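Local coordinates for protein putative fimbrium anchoring subunit Fim4B (PDB 5CAG) that probably serves as the anchoring subunit of a fimbrium, as a predicted lipoprotein held in the bacterial outer membrane, at residues Y42-D47 against P66-V71; G164-L169 against I231-K236. All coordinates share one frame; numbering follows the deposited sequence.

Contact 1. Residues Y42-D47 against P66-V71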
ATOM      1  N   TYR A  42       3.065  -1.507 -21.081  1.00100.05           N
ATOM      2  CA  TYR A  42       4.410  -1.063 -21.422  1.00103.26           C
ATOM      3  C   TYR A  42       4.973  -1.995 -22.499  1.00113.79           C
ATOM      4  O   TYR A  42       5.103  -3.201 -22.268  1.00113.11           O
ATOM      5  CB  TYR A  42       5.336  -0.985 -20.197  1.00102.78           C
ATOM      6  CG  TYR A  42       4.843  -0.070 -19.099  1.00101.71           C
ATOM      7  CD1 TYR A  42       4.009  -0.545 -18.090  1.00100.13           C
ATOM      8  CD2 TYR A  42       5.249   1.256 -19.037  1.00103.32           C
ATOM      9  CE1 TYR A  42       3.568   0.287 -17.067  1.00 97.20           C
ATOM     10  CE2 TYR A  42       4.819   2.095 -18.012  1.00101.90           C
ATOM     11  CZ  TYR A  42       3.979   1.605 -17.028  1.00104.62           C
ATOM     12  OH  TYR A  42       3.526   2.429 -16.029  1.00106.45           O
ATOM     13  N   PRO A  43       5.272  -1.474 -23.704  1.00115.35           N
ATOM     14  CA  PRO A  43       5.816  -2.342 -24.744  1.00118.56           C
ATOM     15  C   PRO A  43       7.239  -2.762 -24.406  1.00126.64           C
ATOM     16  O   PRO A  43       8.011  -1.950 -23.881  1.00126.89           O
ATOM     17  CB  PRO A  43       5.752  -1.463 -25.990  1.00123.69           C
ATOM     18  CG  PRO A  43       5.886  -0.097 -25.472  1.00127.72           C
ATOM     19  CD  PRO A  43       5.184  -0.072 -24.164  1.00118.86           C
ATOM     20  N   LYS A  44       7.569  -4.035 -24.683  1.00125.46           N
ATOM     21  CA  LYS A  44       8.900  -4.592 -24.454  1.00127.98           C
ATOM     22  C   LYS A  44       9.801  -4.349 -25.685  1.00142.74           C
ATOM     23  O   LYS A  44      10.967  -3.951 -25.544  1.00144.62           O
ATOM     24  CB  LYS A  44       8.797  -6.077 -24.119  1.00127.21           C
ATOM     25  CG  LYS A  44       8.214  -6.338 -22.744  1.00118.39           C
ATOM     26  CD  LYS A  44       8.175  -7.823 -22.446  1.00119.61           C
ATOM     27  CE  LYS A  44       8.375  -8.106 -20.982  1.00125.33           C
ATOM     28  NZ  LYS A  44       8.887  -9.482 -20.746  1.00137.30           N
ATOM     29  N   ASN A  45       9.230  -4.550 -26.895  1.00145.66           N
ATOM     30  CA  ASN A  45       9.906  -4.343 -28.181  1.00152.10           C
ATOM     31  C   ASN A  45      10.111  -2.843 -28.447  1.00161.70           C
ATOM     32  O   ASN A  45      11.244  -2.403 -28.640  1.00164.74           O
ATOM     33  CB  ASN A  45       9.135  -4.992 -29.383  1.00154.25           C
ATOM     34  CG  ASN A  45       7.986  -5.953 -29.083  1.00168.58           C
ATOM     35  OD1 ASN A  45       6.814  -5.554 -28.971  1.00163.29           O
ATOM     36  ND2 ASN A  45       8.276  -7.253 -29.085  1.00152.99           N
ATOM     37  N   GLY A  46       9.003  -2.096 -28.424  1.00159.37           N
ATOM     38  CA  GLY A  46       8.903  -0.668 -28.723  1.00162.23           C
ATOM     39  C   GLY A  46       9.626   0.347 -27.855  1.00168.35           C
ATOM     40  O   GLY A  46       9.819   0.150 -26.645  1.00165.26           O
ATOM     41  N   ASP A  47       9.948   1.499 -28.497  1.00169.34           N
ATOM     42  CA  ASP A  47      10.668   2.649 -27.947  1.00170.65           C
ATOM     43  C   ASP A  47       9.754   3.578 -27.079  1.00172.35           C
ATOM     44  O   ASP A  47       9.724   4.800 -27.307  1.00175.13           O
ATOM     45  CB  ASP A  47      11.342   3.443 -29.088  1.00178.05           C
ATOM     46  N   PRO A  66      -0.864  -4.982 -31.678  1.00127.10           N
ATOM     47  CA  PRO A  66      -0.169  -6.232 -31.302  1.00125.73           C
ATOM     48  C   PRO A  66       1.293  -6.011 -30.867  1.00129.42           C
ATOM     49  O   PRO A  66       1.924  -5.008 -31.232  1.00131.72           O
ATOM     50  CB  PRO A  66      -0.273  -7.095 -32.566  1.00130.22           C
ATOM     51  CG  PRO A  66      -1.400  -6.485 -33.354  1.00136.16           C
ATOM     52  CD  PRO A  66      -1.275  -5.012 -33.093  1.00131.92           C
ATOM     53  N   GLY A  67       1.785  -6.926 -30.036  1.00122.59           N
ATOM     54  CA  GLY A  67       3.142  -6.893 -29.501  1.00122.32           C
ATOM     55  C   GLY A  67       3.267  -7.466 -28.103  1.00122.43           C
ATOM     56  O   GLY A  67       2.262  -7.844 -27.486  1.00119.32           O
ATOM     57  N   ARG A  68       4.519  -7.555 -27.608  1.00119.14           N
ATOM     58  CA  ARG A  68       4.836  -8.029 -26.257  1.00116.02           C
ATOM     59  C   ARG A  68       4.828  -6.841 -25.307  1.00117.61           C
ATOM     60  O   ARG A  68       5.491  -5.827 -25.575  1.00120.14           O
ATOM     61  CB  ARG A  68       6.202  -8.738 -26.195  1.00118.44           C
ATOM     62  CG  ARG A  68       6.291 -10.136 -26.812  1.00130.94           C
ATOM     63  CD  ARG A  68       7.619 -10.830 -26.483  1.00146.01           C
ATOM     64  NE  ARG A  68       8.783  -9.942 -26.616  1.00163.00           N
ATOM     65  CZ  ARG A  68       9.655  -9.677 -25.644  1.00177.63           C
ATOM     66  NH1 ARG A  68       9.539 -10.263 -24.456  1.00156.92           N
ATOM     67  NH2 ARG A  68      10.661  -8.836 -25.857  1.00170.16           N
ATOM     68  N   TYR A  69       4.084  -6.967 -24.201  1.00109.13           N
ATOM     69  CA  TYR A  69       3.941  -5.929 -23.185  1.00106.59           C
ATOM     70  C   TYR A  69       4.128  -6.416 -21.761  1.00105.90           C
ATOM     71  O   TYR A  69       4.087  -7.613 -21.479  1.00106.16           O
ATOM     72  CB  TYR A  69       2.521  -5.335 -23.230  1.00107.13           C
ATOM     73  CG  TYR A  69       2.138  -4.683 -24.528  1.00113.13           C
ATOM     74  CD1 TYR A  69       2.420  -3.341 -24.765  1.00117.02           C
ATOM     75  CD2 TYR A  69       1.428  -5.384 -25.495  1.00115.75           C
ATOM     76  CE1 TYR A  69       2.065  -2.728 -25.964  1.00121.21           C
ATOM     77  CE2 TYR A  69       1.073  -4.786 -26.702  1.00120.16           C
ATOM     78  CZ  TYR A  69       1.382  -3.454 -26.927  1.00129.74           C
ATOM     79  OH  TYR A  69       1.017  -2.855 -28.102  1.00133.59           O
ATOM     80  N   SER A  70       4.231  -5.456 -20.854  1.00 97.85           N
ATOM     81  CA  SER A  70       4.190  -5.625 -19.415  1.00 93.65           C
ATOM     82  C   SER A  70       2.927  -4.864 -19.020  1.00 94.92           C
ATOM     83  O   SER A  70       2.678  -3.813 -19.610  1.00 96.58           O
ATOM     84  CB  SER A  70       5.460  -5.087 -18.773  1.00 96.02           C
ATOM     85  OG  SER A  70       6.579  -5.905 -19.065  1.00102.30           O
ATOM     86  N   VAL A  71       2.066  -5.401 -18.150  1.00 87.40           N
ATOM     87  CA  VAL A  71       0.811  -4.690 -17.869  1.00 85.72           C
ATOM     88  C   VAL A  71       0.671  -4.348 -16.380  1.00 87.36           C
ATOM     89  O   VAL A  71       1.140  -5.113 -15.525  1.00 87.69           O
ATOM     90  CB  VAL A  71      -0.423  -5.508 -18.365  1.00 89.31           C
ATOM     91  CG1 VAL A  71      -1.724  -4.727 -18.205  1.00 87.92           C
ATOM     92  CG2 VAL A  71      -0.254  -5.950 -19.809  1.00 91.75           C
TER

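Contact 2. Residues G164-L169 against I231-K236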
ATOM      1  N   GLY A 164       1.182   7.051  17.428  1.00 75.37           N
ATOM      2  CA  GLY A 164       1.840   5.809  17.053  1.00 75.10           C
ATOM      3  C   GLY A 164       2.583   5.891  15.733  1.00 79.72           C
ATOM      4  O   GLY A 164       2.199   6.638  14.828  1.00 78.96           O
ATOM      5  N   SER A 165       3.647   5.108  15.616  1.00 77.02           N
ATOM      6  CA  SER A 165       4.457   4.979  14.411  1.00 77.02           C
ATOM      7  C   SER A 165       4.967   3.560  14.340  1.00 84.78           C
ATOM      8  O   SER A 165       5.184   2.927  15.383  1.00 85.68           O
ATOM      9  CB  SER A 165       5.608   5.980  14.379  1.00 81.25           C
ATOM     10  OG  SER A 165       6.302   6.125  15.611  1.00 92.71           O
ATOM     11  N   ILE A 166       5.102   3.031  13.119  1.00 81.42           N
ATOM     12  CA  ILE A 166       5.602   1.677  12.931  1.00 80.90           C
ATOM     13  C   ILE A 166       6.655   1.702  11.816  1.00 88.29           C
ATOM     14  O   ILE A 166       6.407   2.142  10.681  1.00 87.17           O
ATOM     15  CB  ILE A 166       4.475   0.640  12.724  1.00 81.18           C
ATOM     16  CG1 ILE A 166       5.015  -0.786  12.628  1.00 80.91           C
ATOM     17  CG2 ILE A 166       3.577   0.987  11.551  1.00 81.14           C
ATOM     18  CD1 ILE A 166       4.385  -1.720  13.526  1.00 76.31           C
ATOM     19  N   ASP A 167       7.859   1.290  12.206  1.00 87.72           N
ATOM     20  CA  ASP A 167       9.032   1.215  11.357  1.00 89.34           C
ATOM     21  C   ASP A 167       9.250  -0.193  10.901  1.00 95.24           C
ATOM     22  O   ASP A 167       8.960  -1.121  11.652  1.00 95.51           O
ATOM     23  CB  ASP A 167      10.254   1.684  12.138  1.00 93.38           C
ATOM     24  CG  ASP A 167      10.581   3.136  11.933  1.00107.81           C
ATOM     25  OD1 ASP A 167      10.755   3.547  10.755  1.00109.02           O
ATOM     26  OD2 ASP A 167      10.727   3.857  12.950  1.00114.72           O
ATOM     27  N   GLY A 168       9.793  -0.353   9.698  1.00 91.96           N
ATOM     28  CA  GLY A 168      10.126  -1.669   9.165  1.00 91.55           C
ATOM     29  C   GLY A 168       9.123  -2.302   8.225  1.00 91.62           C
ATOM     30  O   GLY A 168       9.400  -3.373   7.686  1.00 92.42           O
ATOM     31  N   LEU A 169       7.946  -1.684   8.036  1.00 84.07           N
ATOM     32  CA  LEU A 169       6.945  -2.252   7.131  1.00 80.39           C
ATOM     33  C   LEU A 169       7.038  -1.569   5.777  1.00 84.96           C
ATOM     34  O   LEU A 169       7.747  -0.582   5.647  1.00 85.87           O
ATOM     35  CB  LEU A 169       5.523  -2.166   7.706  1.00 76.92           C
ATOM     36  CG  LEU A 169       5.242  -2.935   8.990  1.00 78.75           C
ATOM     37  CD1 LEU A 169       3.819  -2.724   9.426  1.00 77.44           C
ATOM     38  CD2 LEU A 169       5.461  -4.368   8.823  1.00 76.32           C
ATOM     39  N   ILE A 231      10.910  -4.848  13.025  1.00100.84           N
ATOM     40  CA  ILE A 231       9.648  -4.115  13.033  1.00 94.15           C
ATOM     41  C   ILE A 231       9.433  -3.508  14.401  1.00 95.69           C
ATOM     42  O   ILE A 231       9.236  -4.229  15.375  1.00 97.17           O
ATOM     43  CB  ILE A 231       8.473  -4.989  12.576  1.00 94.40           C
ATOM     44  CG1 ILE A 231       8.757  -5.533  11.169  1.00 93.76           C
ATOM     45  CG2 ILE A 231       7.171  -4.182  12.591  1.00 92.43           C
ATOM     46  CD1 ILE A 231       7.752  -6.482  10.651  1.00 94.27           C
ATOM     47  N   ILE A 232       9.466  -2.172  14.472  1.00 89.49           N
ATOM     48  CA  ILE A 232       9.352  -1.463  15.735  1.00 88.85           C
ATOM     49  C   ILE A 232       8.139  -0.520  15.798  1.00 89.00           C
ATOM     50  O   ILE A 232       7.956   0.377  14.972  1.00 88.20           O
ATOM     51  CB  ILE A 232      10.673  -0.725  16.035  1.00 93.98           C
ATOM     52  CG1 ILE A 232      11.767  -1.720  16.405  1.00 97.72           C
ATOM     53  CG2 ILE A 232      10.511   0.279  17.156  1.00 95.52           C
ATOM     54  CD1 ILE A 232      12.672  -2.006  15.321  1.00112.21           C
ATOM     55  N   LEU A 233       7.333  -0.746  16.825  1.00 83.68           N
ATOM     56  CA  LEU A 233       6.165   0.024  17.195  1.00 81.07           C
ATOM     57  C   LEU A 233       6.621   1.056  18.199  1.00 85.92           C
ATOM     58  O   LEU A 233       7.336   0.697  19.147  1.00 87.40           O
ATOM     59  CB  LEU A 233       5.129  -0.908  17.808  1.00 80.81           C
ATOM     60  CG  LEU A 233       3.710  -0.527  17.600  1.00 84.32           C
ATOM     61  CD1 LEU A 233       2.823  -1.729  17.755  1.00 85.64           C
ATOM     62  CD2 LEU A 233       3.297   0.515  18.577  1.00 88.30           C
ATOM     63  N   ILE A 234       6.266   2.349  17.968  1.00 79.63           N
ATOM     64  CA  ILE A 234       6.665   3.457  18.846  1.00 78.43           C
ATOM     65  C   ILE A 234       5.428   4.178  19.297  1.00 80.89           C
ATOM     66  O   ILE A 234       4.628   4.601  18.471  1.00 81.08           O
ATOM     67  CB  ILE A 234       7.704   4.452  18.243  1.00 80.91           C
ATOM     68  CG1 ILE A 234       8.870   3.754  17.485  1.00 82.00           C
ATOM     69  CG2 ILE A 234       8.265   5.340  19.345  1.00 83.22           C
ATOM     70  CD1 ILE A 234       8.658   3.558  15.875  1.00 86.12           C
ATOM     71  N   LEU A 235       5.252   4.292  20.601  1.00 76.78           N
ATOM     72  CA  LEU A 235       4.119   5.005  21.161  1.00 75.45           C
ATOM     73  C   LEU A 235       4.640   6.294  21.779  1.00 80.04           C
ATOM     74  O   LEU A 235       5.442   6.253  22.729  1.00 81.49           O
ATOM     75  CB  LEU A 235       3.373   4.132  22.183  1.00 76.10           C
ATOM     76  CG  LEU A 235       2.704   2.857  21.654  1.00 78.76           C
ATOM     77  CD1 LEU A 235       2.104   2.056  22.805  1.00 79.35           C
ATOM     78  CD2 LEU A 235       1.629   3.173  20.586  1.00 75.58           C
ATOM     79  N   LYS A 236       4.265   7.440  21.175  1.00 74.48           N
ATOM     80  CA  LYS A 236       4.717   8.753  21.633  1.00 74.79           C
ATOM     81  C   LYS A 236       3.642   9.332  22.537  1.00 80.23           C
ATOM     82  O   LYS A 236       2.585   9.719  22.044  1.00 81.00           O
ATOM     83  CB  LYS A 236       5.030   9.658  20.431  1.00 75.06           C
ATOM     84  CG  LYS A 236       5.882  10.871  20.731  1.00 79.97           C
ATOM     85  CD  LYS A 236       6.723  11.250  19.513  1.00 88.44           C
ATOM     86  CE  LYS A 236       6.716  12.726  19.248  1.00 89.12           C
ATOM     87  NZ  LYS A 236       7.807  13.484  19.954  1.00101.59           N
TER

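Contact 1. Residues Y42-D47 against P66-V71
Tyr-42 and Ser-70 face each other as an antiparallel hydrogen-bonded pair where strand 36-43 runs out beside strand 67-75, which pairs on its other edge with strand 118-127 in a beta-rich region of this FimB/Mfa2-family protein. Their two backbone bonds, Tyr-42 N to Ser-70 O and Ser-70 N to Tyr-42 O, are both 2.8 Å long. Past the non-hydrogen-bonded pair of Pro-43 with Tyr-69, Lys-44 N still gives a nearly straight bond (173°) to Arg-68 O, 2.9 Å away. CG of Lys-44 stands anti to the carbonyl carbon (chi1 -71°), directing the chain toward Ser-70 and across the Arg-68 side chain at about a right angle. Its CB lies over one face of the guanidinium, offset toward the rim; CG passes Arg-68 O and Ser-70 OG; Lys-44 CD comes 3.4 Å from Arg-68 NH1. CE merely touches Ser-70 OG, which is hydrogen-bonded to Asp-123 O. At the tip, Lys-44 NZ ends 3.8 Å from Arg-68 NH1. Both cationic groups form salt bridges to Glu-124, whose shared carboxylate probably offsets their like charge. The Asn-45 amide stands 74° from the guanidinium plane, and Asn-45 OD1 takes a weak 3.3 Å hydrogen bond from Arg-68 N.

Contact 2. Residues G164-L169 against I231-K236
Ile-231 and Ile-234 bury more surface than any other residue of this antiparallel strand pair, with Asp-167 and Ser-165 next. The axes of strands 164-167 and 232-236 approach to 4.8 Å, with N-to-C directions 160° apart. Two hydrogen-bonded pairs, Ser-165 with Ile-234 and Asp-167 with Ile-232, supply four backbone bonds, of which Asp-167 N to Ile-232 O is the straightest (2.9 Å, 173°). Ile-231 sits just before the paired part of its strand. Its CG2, anti to the backbone N, is turned toward Ile-166, and Ile-231 CG2 meets Ile-166 CD1 at 3.8 Å. The other branch carries Ile-231 CD1 to Leu-169 CD2, 3.6 Å away, the two side chains crossing at about a right angle. Ile-166 and Leu-169 also touch Phe-202 on strand 197-205, while Leu-233 and Leu-235 rest on Phe-149 of strand 134-154, so this apolar side of the pair packs against those two strands. The other face carries Ser-165, Asp-167, Ile-232 and Ile-234, and Pro-186 touches both Ser-165 and Asp-167 there. Ile-234 reaches toward its cross-strand partner: Ile-234 CB stands 3.4 Å and Ile-234 CD1 3.5 Å from Ser-165 OG. Farther along the same face, Ile-234 CD1 also approaches Asp-167 OD2, at 3.6 Å.

Overall arrangement
From the N terminus, the chain first closes contact 1: strand 36-43 leads through strands 51-56 and 59-62 and returns as strand 67-75, with 18 residues between the two segments. It then passes through strands 118-127 and 134-154 before contact 2 opens on strand 159-167. That second loop spans 61 residues, including strands 187-193 and 197-205, and closes on strand 232-239. The loops follow in series, neither nesting nor crossing. The centres of contact 1 and contact 2 are about 41 Å apart, on opposite sides of the chain's centre. The nearest atoms of contact 1 and contact 2 are about 22 Å apart. Strand 134-154, which pairs with both 118-127 and 197-205, links the two regions.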